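Local coordinates for protein chorismate synthase (PDB 1Q1L) that catalyses, with reduced FMN as cofactor, the anti-1,4-elimination of phosphate from 5-enolpyruvylshikimate-3-phosphate to give chorismate, the last step of the chorismate pathway, at residues A[159-164]-A[237-242]; A[175-180]-A[204-209]; A[183-188]-A[313-318]. One frame throughout, in Å; residues are numbered along the deposited sequence.

All three contacts gather round one antiparallel sheet, formed by strands 173-174, 162-170, 229-236, 317-323 and 266-271. Contacts 1 and 3, centred about 13 and 15 Å from the centre of the chain, touch where P240 packs on N313 and G314 and V238 on I317. Contact 2, at about 20 Å, is the outermost, and meets contact 3 where L178 O packs against Y183 CE2. Each has buried residues, but their chemistry differs: contact 1 joins a helix end to a strand exit with a hydrogen bond from a side-chain amide to a backbone carbonyl and a bridging water, contact 2 combines apolar packing with a long salt bridge at its edge, and contact 3 rests on van der Waals and CH-pi contacts, partly against a backbone carbonyl.

Contact 1. Residues A[159-164]-A[237-242]; sequences FGIKIG and NVPPGL
A Schellman motif closes helix 142-157 with G160 as its C-prime residue, and the loop leaving strand 229-236 closes over this turn just before strand 162-170 begins. N237 ND2 donates to G160 O at 3.0 Å, an N-H...O angle of 145° making the bond somewhat bent; the carbonyl oxygen also lies tilted from the asparagine amide plane. Glycine suits the turn because its positive phi would press a CB against the preceding carbonyl oxygen. I161 then fills the angle between the two segments. With CG1 anti to its own carbonyl carbon (chi1 -69°), this branch lies against N237 O at 3.4 Å, while CG2 meets V238 CG2 at 4.1 Å and CD1 reaches P239 CD at 4.2 Å. Branched and wholly apolar, I161 also packs on L156 of the helix. Replacing I161 by an alanine would probably deprive V238 CG2 and P239 CD of the methyls they meet and open a gap beneath the loop. Beyond the contact, P239 rests on F391 of helix 384-399, and K162 pairs by backbone with L236. A water joins the two backbones, donating to F159 O at 2.8 Å and to N237 O, also at 2.8 Å.

Contact 2. Residues A[175-180]-A[204-209]; sequences VEELKD and IPFPEK
Chi1 of -64° sets E177 CG anti to its carbonyl carbon, and a bend at chi2 (89°) folds the chain over F206. E177 CB approaches F206 CZ to 3.5 Å, and E177 CG makes a CH-pi contact over the face, 4.2 Å from the centroid of the F206 ring. The carboxylate lies nearly parallel to the ring, planes 14° apart, with OE2 toward the rim. That oxygen comes closest to the methylene K209 CE, at 3.0 Å, with K209 NZ beyond it in a long salt bridge of 3.7 Å; a water accepts from NZ and makes a weak bond to E177 OE1. Glutamate thus serves twice, its methylenes covering the aromatic ring and its carboxylate lying alongside the end of the lysine. Beside this polar pair, V175 CG1 meets F206 CD1 obliquely at 3.7 Å, and L178 CD2 comes to the ring edge. L178 CD1 presses closely on P205 CG at 3.5 Å, where a rigid proline offers a compact apolar surface. The loops precede and follow helix 187-197 in the chain; L178 and P205 both touch its Y193, and its K196 makes a cation-pi contact with F206. L178 and P205 also pack on F166 of strand 162-170, while V175 and I204 rest against F213 of helix 210-221.

Contact 3. Residues A[183-188]-A[313-318]; sequences YFANPE and NGMPIV
F184, V318 and P316 have the most surface buried where the turn leading into helix 187-197 packs against the start of strand 317-323, in an antiparallel sheet of the beta-alpha-beta sandwich. The centre of the join is a CH-pi contact: V318 CG1 stands over the F184 ring, 3.6 Å from its centroid and only 10° off the normal, so one methyl group lies almost equally near all six ring carbons. V318 puts CG1 anti to its backbone N (chi1 177°), which sends that methyl to the ring and leaves CG2 beside F184 O. A beta-branched valine suits this place, since it fits an extended strand and still offers two methyl groups to the neighbouring turn. The aromatic ring in turn supplies a broad flat surface, and F184 also touches E232 of strand 229-236.

P316 faces the backbone of the turn. Its CG lies 3.7 Å from F184 O, which accepts a hydrogen bond from N302 ND2; the same amide nitrogen also bonds P316 O, so N302 ties the two backbones together from outside. The same P316 CG also meets P187 CG at 4.0 Å, the two rings crossing at about a right angle. P187 opens the helix directly after the N-cap residue N186, whose OD1 accepts from K189 N; a proline fits a helix's first turn, where its missing N-H costs no internal bond. One residue before P316, the selenomethionine M315 bends at chi2 and chi3 to bring its methyl CE to A185 CB, 3.8 Å away.

Contact 1. Residues A[159-164]-A[237-242]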
loop_
_atom_site.group_PDB
_atom_site.type_symbol
_atom_site.label_atom_id
_atom_site.label_comp_id
_atom_site.label_asym_id
_atom_site.label_seq_id
_atom_site.Cartn_x
_atom_site.Cartn_y
_atom_site.Cartn_z
ATOM N N PHE A 159 11.413 -24.047 5.205
ATOM C CA PHE A 159 12.386 -23.521 6.153
ATOM C C PHE A 159 12.234 -24.234 7.491
ATOM O O PHE A 159 12.815 -23.824 8.487
ATOM C CB PHE A 159 12.194 -22.017 6.347
ATOM C CG PHE A 159 12.197 -21.238 5.065
ATOM C CD1 PHE A 159 11.028 -21.078 4.332
ATOM C CD2 PHE A 159 13.382 -20.705 4.564
ATOM C CE1 PHE A 159 11.037 -20.399 3.113
ATOM C CE2 PHE A 159 13.404 -20.027 3.349
ATOM C CZ PHE A 159 12.226 -19.873 2.621
ATOM N N GLY A 160 11.439 -25.299 7.505
ATOM C CA GLY A 160 11.233 -26.046 8.733
ATOM C C GLY A 160 10.226 -25.414 9.673
ATOM O O GLY A 160 10.070 -25.861 10.815
ATOM N N ILE A 161 9.533 -24.383 9.192
ATOM C CA ILE A 161 8.535 -23.684 10.000
ATOM C C ILE A 161 7.199 -24.425 9.928
ATOM O O ILE A 161 6.623 -24.610 8.855
ATOM C CB ILE A 161 8.387 -22.206 9.537
ATOM C CG1 ILE A 161 9.667 -21.430 9.894
ATOM C CG2 ILE A 161 7.160 -21.566 10.174
ATOM C CD1 ILE A 161 9.731 -20.014 9.344
ATOM N N LYS A 162 6.721 -24.861 11.089
ATOM C CA LYS A 162 5.409 -25.637 11.182
ATOM C C LYS A 162 4.239 -24.779 11.931
ATOM O O LYS A 162 4.479 -24.114 13.036
ATOM C CB LYS A 162 5.661 -27.136 11.980
ATOM C CG LYS A 162 6.999 -28.161 11.255
ATOM C CD LYS A 162 7.379 -29.640 12.294
ATOM C CE LYS A 162 8.899 -30.513 11.715
ATOM N NZ LYS A 162 10.271 -29.486 11.638
ATOM N N ILE A 163 3.047 -24.812 11.352
ATOM C CA ILE A 163 1.923 -24.105 11.913
ATOM C C ILE A 163 0.864 -25.135 12.272
ATOM O O ILE A 163 0.645 -26.094 11.535
ATOM C CB ILE A 163 1.393 -23.062 10.909
ATOM C CG1 ILE A 163 2.439 -21.941 10.782
ATOM C CG2 ILE A 163 0.047 -22.552 11.346
ATOM C CD1 ILE A 163 2.010 -20.760 9.969
ATOM N N GLY A 164 0.232 -24.953 13.425
ATOM C CA GLY A 164 -0.790 -25.884 13.849
ATOM C C GLY A 164 -1.707 -25.202 14.825
ATOM O O GLY A 164 -1.494 -24.032 15.150
ATOM N N ASN A 237 9.599 -22.994 15.127
ATOM C CA ASN A 237 10.862 -22.744 14.438
ATOM C C ASN A 237 10.947 -21.429 13.679
ATOM O O ASN A 237 11.646 -21.330 12.668
ATOM C CB ASN A 237 11.180 -23.905 13.494
ATOM C CG ASN A 237 11.269 -25.231 14.225
ATOM O OD1 ASN A 237 11.956 -25.341 15.237
ATOM N ND2 ASN A 237 10.574 -26.245 13.714
ATOM N N VAL A 238 10.237 -20.417 14.162
ATOM C CA VAL A 238 10.282 -19.111 13.532
ATOM C C VAL A 238 11.497 -18.418 14.138
ATOM O O VAL A 238 11.615 -18.306 15.357
ATOM C CB VAL A 238 9.008 -18.296 13.837
ATOM C CG1 VAL A 238 9.123 -16.893 13.244
ATOM C CG2 VAL A 238 7.791 -19.010 13.265
ATOM N N PRO A 239 12.428 -17.959 13.294
ATOM C CA PRO A 239 13.618 -17.287 13.815
ATOM C C PRO A 239 13.278 -15.928 14.417
ATOM O O PRO A 239 12.206 -15.378 14.165
ATOM C CB PRO A 239 14.501 -17.159 12.579
ATOM C CG PRO A 239 13.487 -16.926 11.492
ATOM C CD PRO A 239 12.426 -17.962 11.818
ATOM N N PRO A 240 14.192 -15.370 15.224
ATOM C CA PRO A 240 13.986 -14.067 15.856
ATOM C C PRO A 240 14.240 -13.035 14.770
ATOM O O PRO A 240 14.996 -13.305 13.843
ATOM C CB PRO A 240 15.091 -14.003 16.916
ATOM C CG PRO A 240 15.592 -15.408 17.034
ATOM C CD PRO A 240 15.470 -15.954 15.656
ATOM N N GLY A 241 13.627 -11.865 14.877
ATOM C CA GLY A 241 13.882 -10.840 13.882
ATOM C C GLY A 241 12.792 -10.519 12.883
ATOM O O GLY A 241 12.940 -9.567 12.124
ATOM N N LEU A 242 11.715 -11.297 12.858
ATOM C CA LEU A 242 10.630 -11.020 11.926
ATOM C C LEU A 242 9.742 -9.940 12.523
ATOM O O LEU A 242 9.508 -9.915 13.736
ATOM C CB LEU A 242 9.813 -12.281 11.645
ATOM C CG LEU A 242 10.582 -13.465 11.047
ATOM C CD1 LEU A 242 9.574 -14.462 10.489
ATOM C CD2 LEU A 242 11.514 -12.991 9.930
HETATM O O HOH W 1 13.377 -22.683 10.936
#

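Contact 2. Residues A[175-180]-A[204-209]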
loop_
_atom_site.group_PDB
_atom_site.type_symbol
_atom_site.label_atom_id
_atom_site.label_comp_id
_atom_site.label_asym_id
_atom_site.label_seq_id
_atom_site.Cartn_x
_atom_site.Cartn_y
_atom_site.Cartn_z
ATOM N N VAL A 175 -11.095 -27.362 27.878
ATOM C CA VAL A 175 -10.172 -28.482 27.982
ATOM C C VAL A 175 -9.320 -28.143 29.201
ATOM O O VAL A 175 -8.360 -27.380 29.117
ATOM C CB VAL A 175 -9.273 -28.613 26.733
ATOM C CG1 VAL A 175 -8.233 -29.699 26.956
ATOM C CG2 VAL A 175 -10.123 -28.950 25.509
ATOM N N GLU A 176 -9.695 -28.716 30.340
ATOM C CA GLU A 176 -9.016 -28.462 31.604
ATOM C C GLU A 176 -7.531 -28.788 31.636
ATOM O O GLU A 176 -6.768 -28.124 32.332
ATOM C CB GLU A 176 -9.744 -29.207 32.722
ATOM C CG GLU A 176 -11.226 -28.859 32.806
ATOM C CD GLU A 176 -11.475 -27.383 33.081
ATOM O OE1 GLU A 176 -12.655 -26.972 33.089
ATOM O OE2 GLU A 176 -10.499 -26.630 33.296
ATOM N N GLU A 177 -7.116 -29.803 30.887
ATOM C CA GLU A 177 -5.709 -30.175 30.856
ATOM C C GLU A 177 -4.816 -29.053 30.333
ATOM O O GLU A 177 -3.611 -29.058 30.574
ATOM C CB GLU A 177 -5.493 -31.417 29.983
ATOM C CG GLU A 177 -6.169 -32.673 30.499
ATOM C CD GLU A 177 -7.586 -32.828 29.994
ATOM O OE1 GLU A 177 -8.289 -31.806 29.852
ATOM O OE2 GLU A 177 -7.999 -33.980 29.749
ATOM N N LEU A 178 -5.402 -28.087 29.633
ATOM C CA LEU A 178 -4.613 -26.999 29.054
ATOM C C LEU A 178 -4.672 -25.660 29.780
ATOM O O LEU A 178 -4.252 -24.643 29.229
ATOM C CB LEU A 178 -5.018 -26.794 27.591
ATOM C CG LEU A 178 -4.993 -28.062 26.733
ATOM C CD1 LEU A 178 -5.467 -27.746 25.316
ATOM C CD2 LEU A 178 -3.586 -28.630 26.716
ATOM N N LYS A 179 -5.182 -25.655 31.006
ATOM C CA LYS A 179 -5.278 -24.418 31.780
ATOM C C LYS A 179 -3.887 -23.889 32.138
ATOM O O LYS A 179 -3.674 -22.683 32.212
ATOM C CB LYS A 179 -6.092 -24.657 33.057
ATOM C CG LYS A 179 -7.511 -25.166 32.823
ATOM C CD LYS A 179 -8.555 -24.081 33.060
ATOM C CE LYS A 179 -8.710 -23.160 31.863
ATOM N NZ LYS A 179 -9.337 -23.869 30.715
ATOM N N ASP A 180 -2.946 -24.797 32.377
ATOM C CA ASP A 180 -1.569 -24.419 32.696
ATOM C C ASP A 180 -0.909 -24.162 31.336
ATOM O O ASP A 180 -0.786 -25.075 30.526
ATOM C CB ASP A 180 -0.877 -25.573 33.431
ATOM C CG ASP A 180 0.573 -25.273 33.776
ATOM O OD1 ASP A 180 1.167 -26.059 34.544
ATOM O OD2 ASP A 180 1.127 -24.265 33.282
ATOM N N ILE A 204 -10.104 -31.062 19.371
ATOM C CA ILE A 204 -9.642 -30.832 20.735
ATOM C C ILE A 204 -8.428 -31.743 20.936
ATOM O O ILE A 204 -8.368 -32.840 20.385
ATOM C CB ILE A 204 -10.734 -31.151 21.789
ATOM C CG1 ILE A 204 -11.355 -32.519 21.511
ATOM C CG2 ILE A 204 -11.793 -30.059 21.784
ATOM C CD1 ILE A 204 -12.400 -32.929 22.540
ATOM N N PRO A 205 -7.436 -31.288 21.715
ATOM C CA PRO A 205 -6.203 -32.025 22.004
ATOM C C PRO A 205 -6.358 -33.410 22.647
ATOM O O PRO A 205 -5.395 -34.166 22.713
ATOM C CB PRO A 205 -5.439 -31.065 22.915
ATOM C CG PRO A 205 -5.961 -29.736 22.540
ATOM C CD PRO A 205 -7.423 -29.985 22.395
ATOM N N PHE A 206 -7.553 -33.736 23.131
ATOM C CA PHE A 206 -7.779 -35.036 23.764
ATOM C C PHE A 206 -9.034 -35.693 23.204
ATOM O O PHE A 206 -10.117 -35.573 23.777
ATOM C CB PHE A 206 -7.902 -34.866 25.282
ATOM C CG PHE A 206 -6.716 -34.186 25.911
ATOM C CD1 PHE A 206 -6.575 -32.804 25.849
ATOM C CD2 PHE A 206 -5.717 -34.931 26.527
ATOM C CE1 PHE A 206 -5.457 -32.174 26.388
ATOM C CE2 PHE A 206 -4.594 -34.310 27.069
ATOM C CZ PHE A 206 -4.464 -32.929 26.999
ATOM N N PRO A 207 -8.900 -36.410 22.076
ATOM C CA PRO A 207 -10.020 -37.090 21.423
ATOM C C PRO A 207 -10.919 -37.909 22.349
ATOM O O PRO A 207 -12.128 -37.987 22.128
ATOM C CB PRO A 207 -9.330 -37.947 20.363
ATOM C CG PRO A 207 -8.142 -37.119 19.998
ATOM C CD PRO A 207 -7.643 -36.682 21.358
ATOM N N GLU A 208 -10.342 -38.522 23.379
ATOM C CA GLU A 208 -11.151 -39.313 24.302
ATOM C C GLU A 208 -12.301 -38.462 24.830
ATOM O O GLU A 208 -13.397 -38.967 25.072
ATOM C CB GLU A 208 -10.315 -39.819 25.481
ATOM C CG GLU A 208 -9.799 -38.726 26.396
ATOM C CD GLU A 208 -8.360 -38.360 26.109
ATOM O OE1 GLU A 208 -8.035 -38.081 24.933
ATOM O OE2 GLU A 208 -7.553 -38.350 27.064
ATOM N N LYS A 209 -12.035 -37.167 24.992
ATOM C CA LYS A 209 -13.015 -36.206 25.495
ATOM C C LYS A 209 -14.128 -35.919 24.490
ATOM O O LYS A 209 -15.157 -35.344 24.843
ATOM C CB LYS A 209 -12.319 -34.888 25.848
ATOM C CG LYS A 209 -11.272 -34.978 26.948
ATOM C CD LYS A 209 -11.908 -34.957 28.327
ATOM C CE LYS A 209 -10.855 -34.838 29.425
ATOM N NZ LYS A 209 -11.463 -34.566 30.762
HETATM O O HOH W 2 -11.768 -31.838 30.200
#

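Contact 3. Residues A[183-188]-A[313-318]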
loop_
_atom_site.group_PDB
_atom_site.type_symbol
_atom_site.label_atom_id
_atom_site.label_comp_id
_atom_site.label_asym_id
_atom_site.label_seq_id
_atom_site.Cartn_x
_atom_site.Cartn_y
_atom_site.Cartn_z
ATOM N N TYR A 183 3.082 -25.151 28.451
ATOM C CA TYR A 183 3.352 -25.807 27.178
ATOM C C TYR A 183 3.620 -24.827 26.024
ATOM O O TYR A 183 4.082 -25.237 24.956
ATOM C CB TYR A 183 2.208 -26.768 26.820
ATOM C CG TYR A 183 0.866 -26.113 26.577
ATOM C CD1 TYR A 183 0.577 -25.484 25.360
ATOM C CD2 TYR A 183 -0.109 -26.108 27.568
ATOM C CE1 TYR A 183 -0.658 -24.866 25.147
ATOM C CE2 TYR A 183 -1.338 -25.493 27.367
ATOM C CZ TYR A 183 -1.606 -24.875 26.156
ATOM O OH TYR A 183 -2.824 -24.264 25.975
ATOM N N PHE A 184 3.347 -23.539 26.241
ATOM C CA PHE A 184 3.594 -22.514 25.217
ATOM C C PHE A 184 5.077 -22.506 24.854
ATOM O O PHE A 184 5.468 -22.028 23.791
ATOM C CB PHE A 184 3.236 -21.114 25.737
ATOM C CG PHE A 184 1.772 -20.794 25.715
ATOM C CD1 PHE A 184 0.833 -21.737 25.307
ATOM C CD2 PHE A 184 1.332 -19.533 26.108
ATOM C CE1 PHE A 184 -0.524 -21.428 25.290
ATOM C CE2 PHE A 184 -0.020 -19.212 26.095
ATOM C CZ PHE A 184 -0.954 -20.164 25.684
ATOM N N ALA A 185 5.910 -23.008 25.761
ATOM C CA ALA A 185 7.344 -23.042 25.521
ATOM C C ALA A 185 7.805 -24.442 25.147
ATOM O O ALA A 185 8.993 -24.739 25.208
ATOM C CB ALA A 185 8.086 -22.566 26.763
ATOM N N ASN A 186 6.873 -25.296 24.739
ATOM C CA ASN A 186 7.220 -26.672 24.406
ATOM C C ASN A 186 6.786 -27.101 22.999
ATOM O O ASN A 186 5.664 -27.571 22.806
ATOM C CB ASN A 186 6.588 -27.605 25.443
ATOM C CG ASN A 186 7.228 -28.968 25.464
ATOM O OD1 ASN A 186 7.480 -29.568 24.418
ATOM N ND2 ASN A 186 7.489 -29.476 26.662
ATOM N N PRO A 187 7.682 -26.962 22.004
ATOM C CA PRO A 187 7.384 -27.340 20.617
ATOM C C PRO A 187 6.795 -28.750 20.497
ATOM O O PRO A 187 5.782 -28.954 19.827
ATOM C CB PRO A 187 8.743 -27.221 19.931
ATOM C CG PRO A 187 9.374 -26.085 20.661
ATOM C CD PRO A 187 9.042 -26.404 22.109
ATOM N N GLU A 188 7.430 -29.715 21.153
ATOM C CA GLU A 188 6.969 -31.099 21.116
ATOM C C GLU A 188 5.531 -31.230 21.604
ATOM O O GLU A 188 4.727 -31.939 21.000
ATOM C CB GLU A 188 7.885 -31.991 21.965
ATOM C CG GLU A 188 9.326 -32.067 21.480
ATOM C CD GLU A 188 10.042 -30.727 21.525
ATOM O OE1 GLU A 188 10.015 -30.071 22.590
ATOM O OE2 GLU A 188 10.639 -30.332 20.499
ATOM N N ASN A 313 10.527 -13.781 18.707
ATOM C CA ASN A 313 11.472 -14.279 19.720
ATOM C C ASN A 313 12.374 -15.453 19.389
ATOM O O ASN A 313 13.455 -15.599 19.953
ATOM C CB ASN A 313 10.688 -14.705 20.974
ATOM C CG ASN A 313 10.936 -13.805 22.130
ATOM O OD1 ASN A 313 10.367 -13.980 23.207
ATOM N ND2 ASN A 313 11.797 -12.819 21.921
ATOM N N GLY A 314 11.905 -16.321 18.514
ATOM C CA GLY A 314 12.662 -17.508 18.211
ATOM C C GLY A 314 11.896 -18.575 18.960
ATOM O O GLY A 314 12.005 -19.751 18.649
HETATM N N MSE A 315 11.118 -18.157 19.959
HETATM C CA MSE A 315 10.296 -19.086 20.722
HETATM C C MSE A 315 9.050 -19.336 19.875
HETATM O O MSE A 315 8.806 -18.627 18.893
HETATM C CB MSE A 315 9.894 -18.488 22.078
HETATM C CG MSE A 315 11.056 -18.322 23.066
HETATM SE SE MSE A 315 11.990 -20.000 23.410
HETATM C CE MSE A 315 10.724 -20.787 24.644
ATOM N N PRO A 316 8.249 -20.347 20.234
ATOM C CA PRO A 316 7.044 -20.624 19.448
ATOM C C PRO A 316 6.093 -19.436 19.442
ATOM O O PRO A 316 5.905 -18.773 20.473
ATOM C CB PRO A 316 6.427 -21.825 20.167
ATOM C CG PRO A 316 7.611 -22.498 20.792
ATOM C CD PRO A 316 8.412 -21.336 21.312
ATOM N N ILE A 317 5.510 -19.152 18.283
ATOM C CA ILE A 317 4.537 -18.068 18.192
ATOM C C ILE A 317 3.238 -18.694 18.677
ATOM O O ILE A 317 2.825 -19.745 18.182
ATOM C CB ILE A 317 4.326 -17.588 16.743
ATOM C CG1 ILE A 317 5.655 -17.134 16.141
ATOM C CG2 ILE A 317 3.291 -16.473 16.722
ATOM C CD1 ILE A 317 6.358 -16.051 16.931
ATOM N N VAL A 318 2.598 -18.066 19.650
ATOM C CA VAL A 318 1.360 -18.618 20.181
ATOM C C VAL A 318 0.299 -17.551 20.247
ATOM O O VAL A 318 0.485 -16.511 20.880
ATOM C CB VAL A 318 1.570 -19.213 21.580
ATOM C CG1 VAL A 318 0.238 -19.730 22.140
ATOM C CG2 VAL A 318 2.588 -20.332 21.510
#